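PDB 3TAW: hypothetical glycoside hydrolase from Parabacteroides distasonis, which is of unknown function but has the five-bladed beta-propeller fold of a family of carbohydrate-active proteins. Local coordinates for residues P100-A105 against G116-P121; R122-E127 against G248-L253; T130-Y135 against L145-S150. All blocks are in the same frame, centred on the assembly; numbering follows the deposited sequence.

Overall arrangement
All three contacts involve one four-stranded sheet of the propeller. Interactions 1 and 2 use successive parts of its first strand, 117-125, and their centres lie about 19 Å apart. Interaction 3 is the hairpin that follows in the same sheet. Its centre is about 11 Å from each of the others. It meets interaction 1 through packing, with Pro121 CB 3.5 Å from Leu133 CD1. It meets interaction 2 where strands 117-125 and 131-138 pair; Ala124 O and Val132 N, 2.8 Å apart, probably form a hydrogen bond. The magnesium ion is bound at the C-terminus by Asn355 and Phe356. Ile252, which does not touch segment 122-127, packs on Phe356.

Interaction 1. Residues P100-A105 against G116-P121; sequences PAFYPA and GGTEDP. With EDO (1,2-ethanediol), chain N; ACT (acetate ion), chain E; EDO (1,2-ethanediol), chain P.
Phe102 packs its ring against Thr118, where a loop following one sheet of the beta-propeller meets the first strand of the next sheet. The loop carries a classic beta bulge, in which Ala101 and Phe102 both face Leu83. The Thr118 methyl comes to the ring at a slant, with Thr118 CG2 3.7 Å from Phe102 CE2. Thr118 OG1 sits nearer the neighbouring ring atom, 3.7 Å from Phe102 CD2. The Phe102 ring is turned to this partner by chi1 of -158°, which sets CG opposite its own backbone N.

Two residues further on, the ring of Pro104 lies on the backbone of Gly117. Pro104 CG is 3.7 Å from Gly117 CA. The two segments meet by van der Waals packing in a buried place.

Other side chains hold Phe102 in position. The rings of Tyr135 and Trp156 meet it edge-to-face, and Lys158 makes a cation-pi contact with it. Lys158 NZ also hydrogen-bonds to Tyr103 O.

A 1,2-ethanediol molecule, probably from the crystallisation liquor, binds the backbone of Tyr103. Its O2 lies over one face of Phe102 and accepts a nearly straight bond of 2.9 Å from Tyr103 N. The same O2 donates to Tyr103 O. Its C2 sits above the centre of the Tyr103 ring. At the far edge of that ring, in its plane, Tyr103 OH donates a hydrogen bond of 2.6 Å to OXT of an acetate ion, probably from the same source.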
ATOM      1  N   PRO A 100     -11.772  -2.515  15.010  1.00 14.14           N
ATOM      2  CA  PRO A 100     -10.893  -1.876  14.031  1.00 13.55           C
ATOM      3  C   PRO A 100     -10.274  -0.579  14.586  1.00 13.41           C
ATOM      4  O   PRO A 100     -10.890   0.128  15.406  1.00 13.50           O
ATOM      5  CB  PRO A 100     -11.810  -1.607  12.835  1.00 13.68           C
ATOM      6  CG  PRO A 100     -13.200  -1.478  13.466  1.00 14.27           C
ATOM      7  CD  PRO A 100     -13.202  -2.436  14.633  1.00 14.25           C
ATOM      8  N   ALA A 101      -9.051  -0.283  14.150  1.00 13.18           N
ATOM      9  CA  ALA A 101      -8.337   0.915  14.618  1.00 13.19           C
ATOM     10  C   ALA A 101      -8.572   2.148  13.734  1.00 12.91           C
ATOM     11  O   ALA A 101      -8.271   3.273  14.154  1.00 14.21           O
ATOM     12  CB  ALA A 101      -6.845   0.624  14.720  1.00 13.10           C
ATOM     13  N   PHE A 102      -9.110   1.929  12.539  1.00 12.58           N
ATOM     14  CA  PHE A 102      -9.394   3.012  11.582  1.00 12.56           C
ATOM     15  C   PHE A 102     -10.609   2.638  10.756  1.00 12.88           C
ATOM     16  O   PHE A 102     -10.760   1.482  10.346  1.00 12.48           O
ATOM     17  CB  PHE A 102      -8.170   3.233  10.697  1.00 12.09           C
ATOM     18  CG  PHE A 102      -8.115   4.582  10.058  1.00 11.98           C
ATOM     19  CD1 PHE A 102      -7.641   5.673  10.760  1.00 12.19           C
ATOM     20  CD2 PHE A 102      -8.508   4.764   8.743  1.00 12.04           C
ATOM     21  CE1 PHE A 102      -7.581   6.934  10.180  1.00 12.56           C
ATOM     22  CE2 PHE A 102      -8.454   6.028   8.154  1.00 12.32           C
ATOM     23  CZ  PHE A 102      -7.964   7.109   8.863  1.00 12.37           C
ATOM     24  N   TYR A 103     -11.519   3.593  10.585  1.00 13.13           N
ATOM     25  CA  TYR A 103     -12.832   3.297  10.004  1.00 13.62           C
ATOM     26  C   TYR A 103     -13.578   4.584   9.683  1.00 14.02           C
ATOM     27  O   TYR A 103     -13.256   5.651  10.220  1.00 13.53           O
ATOM     28  CB  TYR A 103     -13.666   2.453  11.003  1.00 14.08           C
ATOM     29  CG  TYR A 103     -13.585   2.976  12.400  1.00 14.65           C
ATOM     30  CD1 TYR A 103     -14.429   3.979  12.831  1.00 15.73           C
ATOM     31  CD2 TYR A 103     -12.611   2.494  13.289  1.00 15.28           C
ATOM     32  CE1 TYR A 103     -14.342   4.488  14.125  1.00 16.39           C
ATOM     33  CE2 TYR A 103     -12.505   2.990  14.554  1.00 15.80           C
ATOM     34  CZ  TYR A 103     -13.379   3.999  14.975  1.00 16.95           C
ATOM     35  OH  TYR A 103     -13.279   4.522  16.245  1.00 19.19           O
ATOM     36  N   PRO A 104     -14.576   4.493   8.789  1.00 14.21           N
ATOM     37  CA  PRO A 104     -15.394   5.658   8.504  1.00 15.00           C
ATOM     38  C   PRO A 104     -16.300   5.960   9.710  1.00 15.83           C
ATOM     39  O   PRO A 104     -16.657   5.046  10.469  1.00 15.88           O
ATOM     40  CB  PRO A 104     -16.221   5.214   7.295  1.00 15.04           C
ATOM     41  CG  PRO A 104     -16.363   3.736   7.466  1.00 14.78           C
ATOM     42  CD  PRO A 104     -15.026   3.303   8.036  1.00 14.18           C
ATOM     43  N   ALA A 105     -16.658   7.229   9.894  1.00 16.87           N
ATOM     44  CA  ALA A 105     -17.397   7.630  11.070  1.00 17.94           C
ATOM     45  C   ALA A 105     -18.147   8.914  10.765  1.00 19.55           C
ATOM     46  O   ALA A 105     -18.052   9.427   9.647  1.00 19.80           O
ATOM     47  CB  ALA A 105     -16.434   7.827  12.250  1.00 17.67           C
ATOM     48  N   GLY A 116     -18.215   3.434   1.612  1.00 16.88           N
ATOM     49  CA  GLY A 116     -17.197   2.465   1.221  1.00 15.73           C
ATOM     50  C   GLY A 116     -16.039   2.348   2.198  1.00 14.89           C
ATOM     51  O   GLY A 116     -15.314   1.340   2.198  1.00 14.30           O
ATOM     52  N   GLY A 117     -15.870   3.358   3.039  1.00 14.60           N
ATOM     53  CA  GLY A 117     -14.862   3.295   4.097  1.00 14.55           C
ATOM     54  C   GLY A 117     -13.436   3.625   3.683  1.00 14.33           C
ATOM     55  O   GLY A 117     -13.191   4.460   2.814  1.00 14.56           O
ATOM     56  N   THR A 118     -12.485   2.959   4.335  1.00 13.94           N
ATOM     57  CA  THR A 118     -11.104   3.369   4.317  1.00 13.79           C
ATOM     58  C   THR A 118     -10.271   2.194   3.800  1.00 13.51           C
ATOM     59  O   THR A 118     -10.102   1.215   4.510  1.00 13.31           O
ATOM     60  CB  THR A 118     -10.673   3.781   5.765  1.00 13.98           C
ATOM     61  OG1 THR A 118     -10.823   2.675   6.661  1.00 13.76           O
ATOM     62  CG2 THR A 118     -11.514   4.936   6.291  1.00 14.52           C
ATOM     63  N   GLU A 119      -9.751   2.292   2.573  1.00 13.29           N
ATOM     64  CA  GLU A 119      -9.076   1.174   1.907  1.00 13.10           C
ATOM     65  C   GLU A 119      -7.558   1.329   1.809  1.00 12.81           C
ATOM     66  O   GLU A 119      -7.035   2.441   1.869  1.00 12.06           O
ATOM     67  CB  GLU A 119      -9.569   1.024   0.462  1.00 14.19           C
ATOM     68  CG  GLU A 119     -11.090   1.037   0.268  1.00 14.94           C
ATOM     69  CD  GLU A 119     -11.483   0.932  -1.188  1.00 16.18           C
ATOM     70  OE1 GLU A 119     -10.623   1.230  -2.082  1.00 16.76           O
ATOM     71  OE2 GLU A 119     -12.662   0.575  -1.449  1.00 17.02           O
ATOM     72  N   ASP A 120      -6.882   0.195   1.609  1.00 12.27           N
ATOM     73  CA  ASP A 120      -5.545   0.161   1.025  1.00 12.24           C
ATOM     74  C   ASP A 120      -4.557   1.119   1.680  1.00 11.79           C
ATOM     75  O   ASP A 120      -4.011   2.030   1.036  1.00 11.82           O
ATOM     76  CB  ASP A 120      -5.645   0.407  -0.471  1.00 12.74           C
ATOM     77  CG  ASP A 120      -6.377  -0.712  -1.211  1.00 13.66           C
ATOM     78  OD1 ASP A 120      -6.792  -1.706  -0.568  1.00 13.02           O
ATOM     79  OD2 ASP A 120      -6.465  -0.610  -2.460  1.00 14.56           O
ATOM     80  N   PRO A 121      -4.323   0.903   2.976  1.00 11.01           N
ATOM     81  CA  PRO A 121      -3.420   1.747   3.774  1.00 11.05           C
ATOM     82  C   PRO A 121      -1.939   1.507   3.442  1.00 10.71           C
ATOM     83  O   PRO A 121      -1.544   0.389   3.095  1.00 10.79           O
ATOM     84  CB  PRO A 121      -3.689   1.274   5.174  1.00 10.78           C
ATOM     85  CG  PRO A 121      -4.045  -0.168   5.030  1.00 11.03           C
ATOM     86  CD  PRO A 121      -4.873  -0.220   3.778  1.00 11.36           C
TER
HETATM   87  C1  EDO N 399     -10.803   6.198  14.183  1.00 28.53           C
HETATM   88  O1  EDO N 399      -9.599   6.962  14.186  1.00 34.33           O
HETATM   89  C2  EDO N 399     -11.570   6.565  12.931  1.00 27.36           C
HETATM   90  O2  EDO N 399     -10.856   6.119  11.769  1.00 23.69           O
HETATM   91  C   ACT E 390     -16.227   5.753  17.372  1.00 37.64           C
HETATM   92  O   ACT E 390     -16.336   4.497  17.500  1.00 34.13           O
HETATM   93  OXT ACT E 390     -15.083   6.222  17.097  1.00 34.80           O
HETATM   94  CH3 ACT E 390     -17.404   6.674  17.533  1.00 36.43           C
HETATM   95  C1  EDO P 401     -12.877   2.065  -6.214  1.00 29.37           C
HETATM   96  O1  EDO P 401     -11.758   2.693  -6.854  1.00 32.56           O
HETATM   97  C2  EDO P 401     -12.585   1.981  -4.728  1.00 27.90           C
HETATM   98  O2  EDO P 401     -11.193   1.728  -4.554  1.00 27.00           O

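Interaction 2. Residues R122-E127 against G248-L253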
ATOM      1  N   ARG A 122      -1.145   2.565   3.529  1.00 10.89           N
ATOM      2  CA  ARG A 122       0.299   2.457   3.693  1.00 10.97           C
ATOM      3  C   ARG A 122       0.681   3.334   4.860  1.00 10.87           C
ATOM      4  O   ARG A 122       0.140   4.442   5.032  1.00 10.35           O
ATOM      5  CB  ARG A 122       1.096   2.951   2.466  1.00 11.46           C
ATOM      6  CG  ARG A 122       1.181   2.001   1.313  1.00 12.24           C
ATOM      7  CD  ARG A 122       0.004   2.135   0.427  1.00 12.87           C
ATOM      8  NE  ARG A 122       0.104   1.398  -0.846  1.00 12.83           N
ATOM      9  CZ  ARG A 122      -0.961   0.985  -1.519  1.00 13.11           C
ATOM     10  NH1 ARG A 122      -2.166   1.248  -1.059  1.00 13.48           N
ATOM     11  NH2 ARG A 122      -0.835   0.299  -2.646  1.00 12.92           N
ATOM     12  N   ILE A 123       1.642   2.859   5.640  1.00 10.72           N
ATOM     13  CA  ILE A 123       2.131   3.580   6.808  1.00 11.20           C
ATOM     14  C   ILE A 123       3.629   3.770   6.722  1.00 10.89           C
ATOM     15  O   ILE A 123       4.352   2.843   6.379  1.00 10.64           O
ATOM     16  CB  ILE A 123       1.817   2.838   8.112  1.00 11.89           C
ATOM     17  CG1 ILE A 123       0.295   2.722   8.281  1.00 12.52           C
ATOM     18  CG2 ILE A 123       2.465   3.544   9.338  1.00 12.51           C
ATOM     19  CD1 ILE A 123      -0.121   1.772   9.378  1.00 13.99           C
ATOM     20  N   ALA A 124       4.083   4.963   7.084  1.00 11.03           N
ATOM     21  CA  ALA A 124       5.498   5.207   7.361  1.00 11.70           C
ATOM     22  C   ALA A 124       5.588   6.138   8.567  1.00 12.36           C
ATOM     23  O   ALA A 124       4.602   6.785   8.947  1.00 12.68           O
ATOM     24  CB  ALA A 124       6.243   5.820   6.157  1.00 11.55           C
HETATM   25  N   MSE A 125       6.763   6.191   9.163  1.00 12.44           N
HETATM   26  CA  MSE A 125       6.945   6.942  10.416  1.00 13.22           C
HETATM   27  C   MSE A 125       8.010   8.019  10.285  1.00 13.66           C
HETATM   28  O   MSE A 125       9.067   7.765   9.719  1.00 12.94           O
HETATM   29  CB  MSE A 125       7.355   5.996  11.543  1.00 14.14           C
HETATM   30  CG  MSE A 125       7.276   6.626  12.896  1.00 14.97           C
HETATM   31 SE   MSE A 125       8.162   5.507  14.252  0.75 16.77          SE
HETATM   32  CE  MSE A 125      10.032   5.818  13.699  1.00 17.47           C
ATOM     33  N   THR A 126       7.760   9.202  10.845  1.00 14.07           N
ATOM     34  CA  THR A 126       8.780  10.262  10.877  1.00 15.25           C
ATOM     35  C   THR A 126       9.822   9.986  11.942  1.00 16.45           C
ATOM     36  O   THR A 126       9.626   9.123  12.802  1.00 16.31           O
ATOM     37  CB  THR A 126       8.180  11.645  11.143  1.00 15.58           C
ATOM     38  OG1 THR A 126       7.645  11.684  12.467  1.00 16.00           O
ATOM     39  CG2 THR A 126       7.086  11.952  10.134  1.00 14.83           C
ATOM     40  N   GLU A 127      10.938  10.703  11.867  1.00 18.18           N
ATOM     41  CA  GLU A 127      11.996  10.548  12.848  1.00 20.06           C
ATOM     42  C   GLU A 127      11.498  10.888  14.243  1.00 21.48           C
ATOM     43  O   GLU A 127      11.994  10.318  15.198  1.00 22.64           O
ATOM     44  CB  GLU A 127      13.216  11.414  12.510  1.00 21.61           C
ATOM     45  CG  GLU A 127      13.897  11.019  11.233  1.00 22.41           C
ATOM     46  CD  GLU A 127      15.197  11.747  10.972  1.00 24.96           C
ATOM     47  OE1 GLU A 127      15.637  12.526  11.830  1.00 28.21           O
ATOM     48  OE2 GLU A 127      15.791  11.543   9.900  1.00 24.97           O
ATOM     49  N   GLY A 248       3.232   0.210  -4.274  1.00 11.40           N
ATOM     50  CA  GLY A 248       3.121  -0.768  -3.210  1.00 11.32           C
ATOM     51  C   GLY A 248       3.423  -0.137  -1.853  1.00 10.81           C
ATOM     52  O   GLY A 248       2.849   0.908  -1.503  1.00 11.19           O
ATOM     53  N   PRO A 249       4.318  -0.751  -1.066  1.00 10.83           N
ATOM     54  CA  PRO A 249       4.663  -0.167   0.209  1.00 10.58           C
ATOM     55  C   PRO A 249       5.472   1.125   0.066  1.00 10.62           C
ATOM     56  O   PRO A 249       5.826   1.519  -1.053  1.00 10.48           O
ATOM     57  CB  PRO A 249       5.521  -1.262   0.872  1.00 10.62           C
ATOM     58  CG  PRO A 249       6.139  -1.977  -0.256  1.00 11.27           C
ATOM     59  CD  PRO A 249       5.129  -1.959  -1.367  1.00 10.74           C
ATOM     60  N   PRO A 250       5.780   1.790   1.190  1.00 10.57           N
ATOM     61  CA  PRO A 250       6.685   2.928   1.099  1.00 10.61           C
ATOM     62  C   PRO A 250       8.008   2.617   0.384  1.00 10.75           C
ATOM     63  O   PRO A 250       8.548   1.485   0.482  1.00 10.55           O
ATOM     64  CB  PRO A 250       6.923   3.305   2.567  1.00 10.86           C
ATOM     65  CG  PRO A 250       5.660   2.856   3.258  1.00 10.59           C
ATOM     66  CD  PRO A 250       5.339   1.558   2.577  1.00 10.72           C
ATOM     67  N   ALA A 251       8.480   3.606  -0.370  1.00 10.91           N
ATOM     68  CA  ALA A 251       9.722   3.514  -1.110  1.00 10.94           C
ATOM     69  C   ALA A 251      10.898   3.637  -0.148  1.00 11.53           C
ATOM     70  O   ALA A 251      10.769   4.221   0.939  1.00 11.69           O
ATOM     71  CB  ALA A 251       9.798   4.621  -2.172  1.00 10.98           C
ATOM     72  N   ILE A 252      12.043   3.104  -0.579  1.00 11.92           N
ATOM     73  CA  ILE A 252      13.254   3.035   0.235  1.00 12.52           C
ATOM     74  C   ILE A 252      14.446   3.687  -0.463  1.00 12.78           C
ATOM     75  O   ILE A 252      14.912   3.194  -1.496  1.00 12.36           O
ATOM     76  CB  ILE A 252      13.626   1.583   0.593  1.00 12.87           C
ATOM     77  CG1 ILE A 252      12.447   0.895   1.290  1.00 13.35           C
ATOM     78  CG2 ILE A 252      14.835   1.574   1.518  1.00 13.65           C
ATOM     79  CD1 ILE A 252      12.698  -0.545   1.702  1.00 14.15           C
ATOM     80  N   LEU A 253      14.951   4.763   0.138  1.00 13.47           N
ATOM     81  CA  LEU A 253      16.103   5.506  -0.371  1.00 14.63           C
ATOM     82  C   LEU A 253      17.358   4.768   0.057  1.00 14.94           C
ATOM     83  O   LEU A 253      17.640   4.695   1.250  1.00 15.02           O
ATOM     84  CB  LEU A 253      16.100   6.928   0.197  1.00 15.67           C
ATOM     85  CG  LEU A 253      17.327   7.813   0.038  1.00 17.88           C
ATOM     86  CD1 LEU A 253      17.621   8.022  -1.414  1.00 18.79           C
ATOM     87  CD2 LEU A 253      17.104   9.173   0.783  1.00 19.13           C
TER
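Arg122 begins the contact by reaching across to the backbone of Gly248. Its side chain starts toward segment 248-253. Chi1 of -79° brings CG beside the Gly248-Pro249 link, and Arg122 CG is 4.2 Å from Pro249 CA. The bend at chi2 then turns CD and NE toward Gly248 O. The guanidinium uses its NE edge. Arg122 NE donates to Gly248 O over 2.9 Å, with an angle of 167° at the hydrogen. The oxygen lies in the guanidinium plane. Seen from the carbonyl, however, NE stands 45° out of the carbonyl plane, so the bond does not follow a lone pair. Gly248 O has a second partner in Ser180 OG. Arg122 NH2 bonds to Cys247 O, so two successive carbonyls grip the same guanidinium. Its NH1 makes weaker contacts, a weak hydrogen bond to Asp120 O and a long ion pair with Glu325.

Ile123 turns its side chain away and takes part through its backbone. Ile123 O is 3.4 Å from Pro250 CG, so the proline ring packs against the peptide.

Ala124 points back toward the second segment. Its methyl touches the same ring atom, with Ala124 CB 4.2 Å from Pro250 CG. Pro250 therefore fits against two consecutive residues of the strand. A bound 1,2-ethanediol, probably from the crystallisation liquor, lies about 4 Å from the Pro250 side chain.

Strand 117-125 thus meets the break at Gly248-Pro250 in strand 244-254, and Thr183 of strand 179-186 touches both sides, through Ala124 and Pro250. Strand 244-254 pairs with 179-186 in parallel. Such packing of strand 117-125 on the chain of another part of the propeller is consistent with the central region of the fold.

Interaction 3. Residues T130-Y135 against L145-S150; sequences TYVLLY and LAVATS. With EDO (1,2-ethanediol), chain K.
Tyr135 lies across Ala146 at one end of an antiparallel beta hairpin, formed by strands 131-138 and 143-150 in a propeller sheet. Chi1 of 67° puts its CG between the backbone N and the carbonyl carbon, and the ring leans toward the partner strand. Tyr135 CB rests near Glu119 O, 3.4 Å away. CD1 of the ring then meets a carbonyl, with Tyr135 CD1 3.5 Å from Ala146 O. CE1 reaches the next methyl on this face, that of Ala148. CZ is 3.8 Å from Ala146 CB, which sits over one ring face, toward the rim, in a CH-pi contact. At the tip, Tyr135 OH receives a hydrogen bond from a water that also donates to Val147 O. The hydroxyl is hydrogen-bonded to Glu113 OE2 as well.

The backbones are joined by six hydrogen bonds. Tyr131 with Ser150, Leu133 with Ala148 and Tyr135 with Ala146 are the hydrogen-bonded pairs. Val132 with Thr149 and Leu134 with Val147 are non-hydrogen-bonded pairs between them. The strands run 156° apart in direction.

Val132, Leu134 and Val147 make a largely apolar patch on the face they share with Thr149. There Val132 CG1 meets Val147 CG1 at 4.1 Å. This face packs on strand 179-186 through Leu181 and Ala179. Leu134 and Val147 lie side by side and point the same way. Leu134 CD1 comes within 3.8 Å of Val147 CG2, and 3.9 Å of Leu145 CG.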
ATOM      1  N   THR A 130       5.953  10.183  14.457  1.00 17.20           N
ATOM      2  CA  THR A 130       4.607  10.335  13.924  1.00 16.23           C
ATOM      3  C   THR A 130       4.340   9.347  12.778  1.00 15.08           C
ATOM      4  O   THR A 130       5.107   9.291  11.812  1.00 13.95           O
ATOM      5  CB  THR A 130       4.345  11.755  13.426  1.00 17.64           C
ATOM      6  OG1 THR A 130       4.578  12.682  14.497  1.00 18.63           O
ATOM      7  CG2 THR A 130       2.896  11.876  12.904  1.00 17.14           C
ATOM      8  N   TYR A 131       3.299   8.532  12.945  1.00 13.64           N
ATOM      9  CA  TYR A 131       2.872   7.599  11.917  1.00 12.97           C
ATOM     10  C   TYR A 131       1.984   8.335  10.930  1.00 12.74           C
ATOM     11  O   TYR A 131       0.998   9.005  11.316  1.00 12.82           O
ATOM     12  CB  TYR A 131       2.180   6.368  12.506  1.00 12.90           C
ATOM     13  CG  TYR A 131       3.109   5.564  13.375  1.00 12.76           C
ATOM     14  CD1 TYR A 131       3.962   4.627  12.809  1.00 12.65           C
ATOM     15  CD2 TYR A 131       3.196   5.782  14.758  1.00 13.19           C
ATOM     16  CE1 TYR A 131       4.849   3.899  13.567  1.00 12.80           C
ATOM     17  CE2 TYR A 131       4.083   5.042  15.541  1.00 13.77           C
ATOM     18  CZ  TYR A 131       4.905   4.092  14.946  1.00 12.99           C
ATOM     19  OH  TYR A 131       5.815   3.367  15.715  1.00 13.52           O
ATOM     20  N   VAL A 132       2.322   8.188   9.649  1.00 11.90           N
ATOM     21  CA  VAL A 132       1.624   8.867   8.573  1.00 11.78           C
ATOM     22  C   VAL A 132       0.950   7.784   7.712  1.00 11.54           C
ATOM     23  O   VAL A 132       1.624   6.958   7.116  1.00 11.65           O
ATOM     24  CB  VAL A 132       2.564   9.719   7.693  1.00 11.91           C
ATOM     25  CG1 VAL A 132       1.763  10.422   6.570  1.00 11.79           C
ATOM     26  CG2 VAL A 132       3.332  10.745   8.582  1.00 12.01           C
ATOM     27  N   LEU A 133      -0.380   7.813   7.706  1.00 11.84           N
ATOM     28  CA  LEU A 133      -1.224   6.847   7.037  1.00 11.68           C
ATOM     29  C   LEU A 133      -1.791   7.474   5.782  1.00 11.96           C
ATOM     30  O   LEU A 133      -2.439   8.530   5.844  1.00 12.16           O
ATOM     31  CB  LEU A 133      -2.358   6.443   7.994  1.00 12.29           C
ATOM     32  CG  LEU A 133      -3.478   5.557   7.468  1.00 12.85           C
ATOM     33  CD1 LEU A 133      -2.955   4.201   6.968  1.00 13.10           C
ATOM     34  CD2 LEU A 133      -4.561   5.371   8.573  1.00 13.27           C
ATOM     35  N   LEU A 134      -1.494   6.835   4.639  1.00 11.52           N
ATOM     36  CA  LEU A 134      -2.022   7.208   3.338  1.00 11.97           C
ATOM     37  C   LEU A 134      -2.957   6.102   2.935  1.00 11.47           C
ATOM     38  O   LEU A 134      -2.571   4.929   2.937  1.00 10.74           O
ATOM     39  CB  LEU A 134      -0.907   7.331   2.301  1.00 12.57           C
ATOM     40  CG  LEU A 134      -0.202   8.695   2.195  1.00 13.52           C
ATOM     41  CD1 LEU A 134      -1.082   9.741   1.454  1.00 14.05           C
ATOM     42  CD2 LEU A 134       0.273   9.209   3.533  1.00 14.43           C
ATOM     43  N   TYR A 135      -4.204   6.466   2.608  1.00 11.71           N
ATOM     44  CA  TYR A 135      -5.261   5.488   2.361  1.00 11.91           C
ATOM     45  C   TYR A 135      -6.280   6.047   1.385  1.00 12.36           C
ATOM     46  O   TYR A 135      -6.237   7.231   1.043  1.00 12.27           O
ATOM     47  CB  TYR A 135      -5.960   5.107   3.683  1.00 12.12           C
ATOM     48  CG  TYR A 135      -6.756   6.239   4.314  1.00 12.75           C
ATOM     49  CD1 TYR A 135      -6.135   7.223   5.067  1.00 13.15           C
ATOM     50  CD2 TYR A 135      -8.144   6.299   4.182  1.00 13.30           C
ATOM     51  CE1 TYR A 135      -6.862   8.272   5.642  1.00 13.51           C
ATOM     52  CE2 TYR A 135      -8.885   7.321   4.770  1.00 13.73           C
ATOM     53  CZ  TYR A 135      -8.242   8.298   5.494  1.00 13.79           C
ATOM     54  OH  TYR A 135      -8.976   9.277   6.091  1.00 14.11           O
ATOM     55  N   LEU A 145      -7.185   9.657  -2.356  1.00 14.47           N
ATOM     56  CA  LEU A 145      -6.046   9.455  -1.472  1.00 14.02           C
ATOM     57  C   LEU A 145      -6.124  10.473  -0.339  1.00 14.12           C
ATOM     58  O   LEU A 145      -6.202  11.682  -0.592  1.00 15.42           O
ATOM     59  CB  LEU A 145      -4.762   9.658  -2.279  1.00 14.10           C
ATOM     60  CG  LEU A 145      -3.432   9.357  -1.639  1.00 14.38           C
ATOM     61  CD1 LEU A 145      -3.309   7.847  -1.242  1.00 13.70           C
ATOM     62  CD2 LEU A 145      -2.337   9.782  -2.619  1.00 14.78           C
ATOM     63  N   ALA A 146      -6.046  10.004   0.898  1.00 13.58           N
ATOM     64  CA  ALA A 146      -6.164  10.879   2.056  1.00 13.81           C
ATOM     65  C   ALA A 146      -5.094  10.545   3.091  1.00 13.40           C
ATOM     66  O   ALA A 146      -4.443   9.497   3.025  1.00 12.58           O
ATOM     67  CB  ALA A 146      -7.601  10.779   2.659  1.00 14.33           C
ATOM     68  N   VAL A 147      -4.916  11.456   4.035  1.00 13.70           N
ATOM     69  CA  VAL A 147      -3.852  11.382   5.024  1.00 13.68           C
ATOM     70  C   VAL A 147      -4.393  11.421   6.449  1.00 13.91           C
ATOM     71  O   VAL A 147      -5.292  12.210   6.765  1.00 14.25           O
ATOM     72  CB  VAL A 147      -2.874  12.570   4.863  1.00 14.13           C
ATOM     73  CG1 VAL A 147      -1.675  12.430   5.823  1.00 14.69           C
ATOM     74  CG2 VAL A 147      -2.377  12.687   3.388  1.00 14.23           C
ATOM     75  N   ALA A 148      -3.836  10.581   7.315  1.00 13.39           N
ATOM     76  CA  ALA A 148      -4.105  10.671   8.736  1.00 13.24           C
ATOM     77  C   ALA A 148      -2.808  10.455   9.485  1.00 13.50           C
ATOM     78  O   ALA A 148      -1.877   9.801   8.968  1.00 13.16           O
ATOM     79  CB  ALA A 148      -5.225   9.644   9.159  1.00 13.24           C
ATOM     80  N   THR A 149      -2.704  11.051  10.673  1.00 13.89           N
ATOM     81  CA  THR A 149      -1.529  10.875  11.507  1.00 13.79           C
ATOM     82  C   THR A 149      -1.867  10.464  12.952  1.00 14.41           C
ATOM     83  O   THR A 149      -2.973  10.724  13.450  1.00 14.60           O
ATOM     84  CB  THR A 149      -0.605  12.118  11.528  1.00 14.60           C
ATOM     85  OG1 THR A 149      -1.210  13.169  12.292  1.00 15.47           O
ATOM     86  CG2 THR A 149      -0.308  12.627  10.093  1.00 14.64           C
ATOM     87  N   SER A 150      -0.905   9.816  13.600  1.00 14.23           N
ATOM     88  CA  SER A 150      -1.038   9.400  15.001  1.00 15.00           C
ATOM     89  C   SER A 150       0.336   9.141  15.588  1.00 15.43           C
ATOM     90  O   SER A 150       1.305   8.970  14.854  1.00 15.31           O
ATOM     91  CB  SER A 150      -1.877   8.122  15.141  1.00 14.86           C
ATOM     92  OG  SER A 150      -1.193   7.002  14.610  1.00 15.51           O
TER
HETATM   93  C1  EDO K 396      -7.722  13.716  -4.981  1.00 23.26           C
HETATM   94  O1  EDO K 396      -8.417  12.503  -5.195  1.00 21.88           O
HETATM   95  C2  EDO K 396      -7.451  14.065  -3.511  1.00 24.82           C
HETATM   96  O2  EDO K 396      -6.323  13.438  -2.900  1.00 26.51           O
HETATM   97  O   HOH W   1      -7.977  11.880   6.137  1.00 14.44           O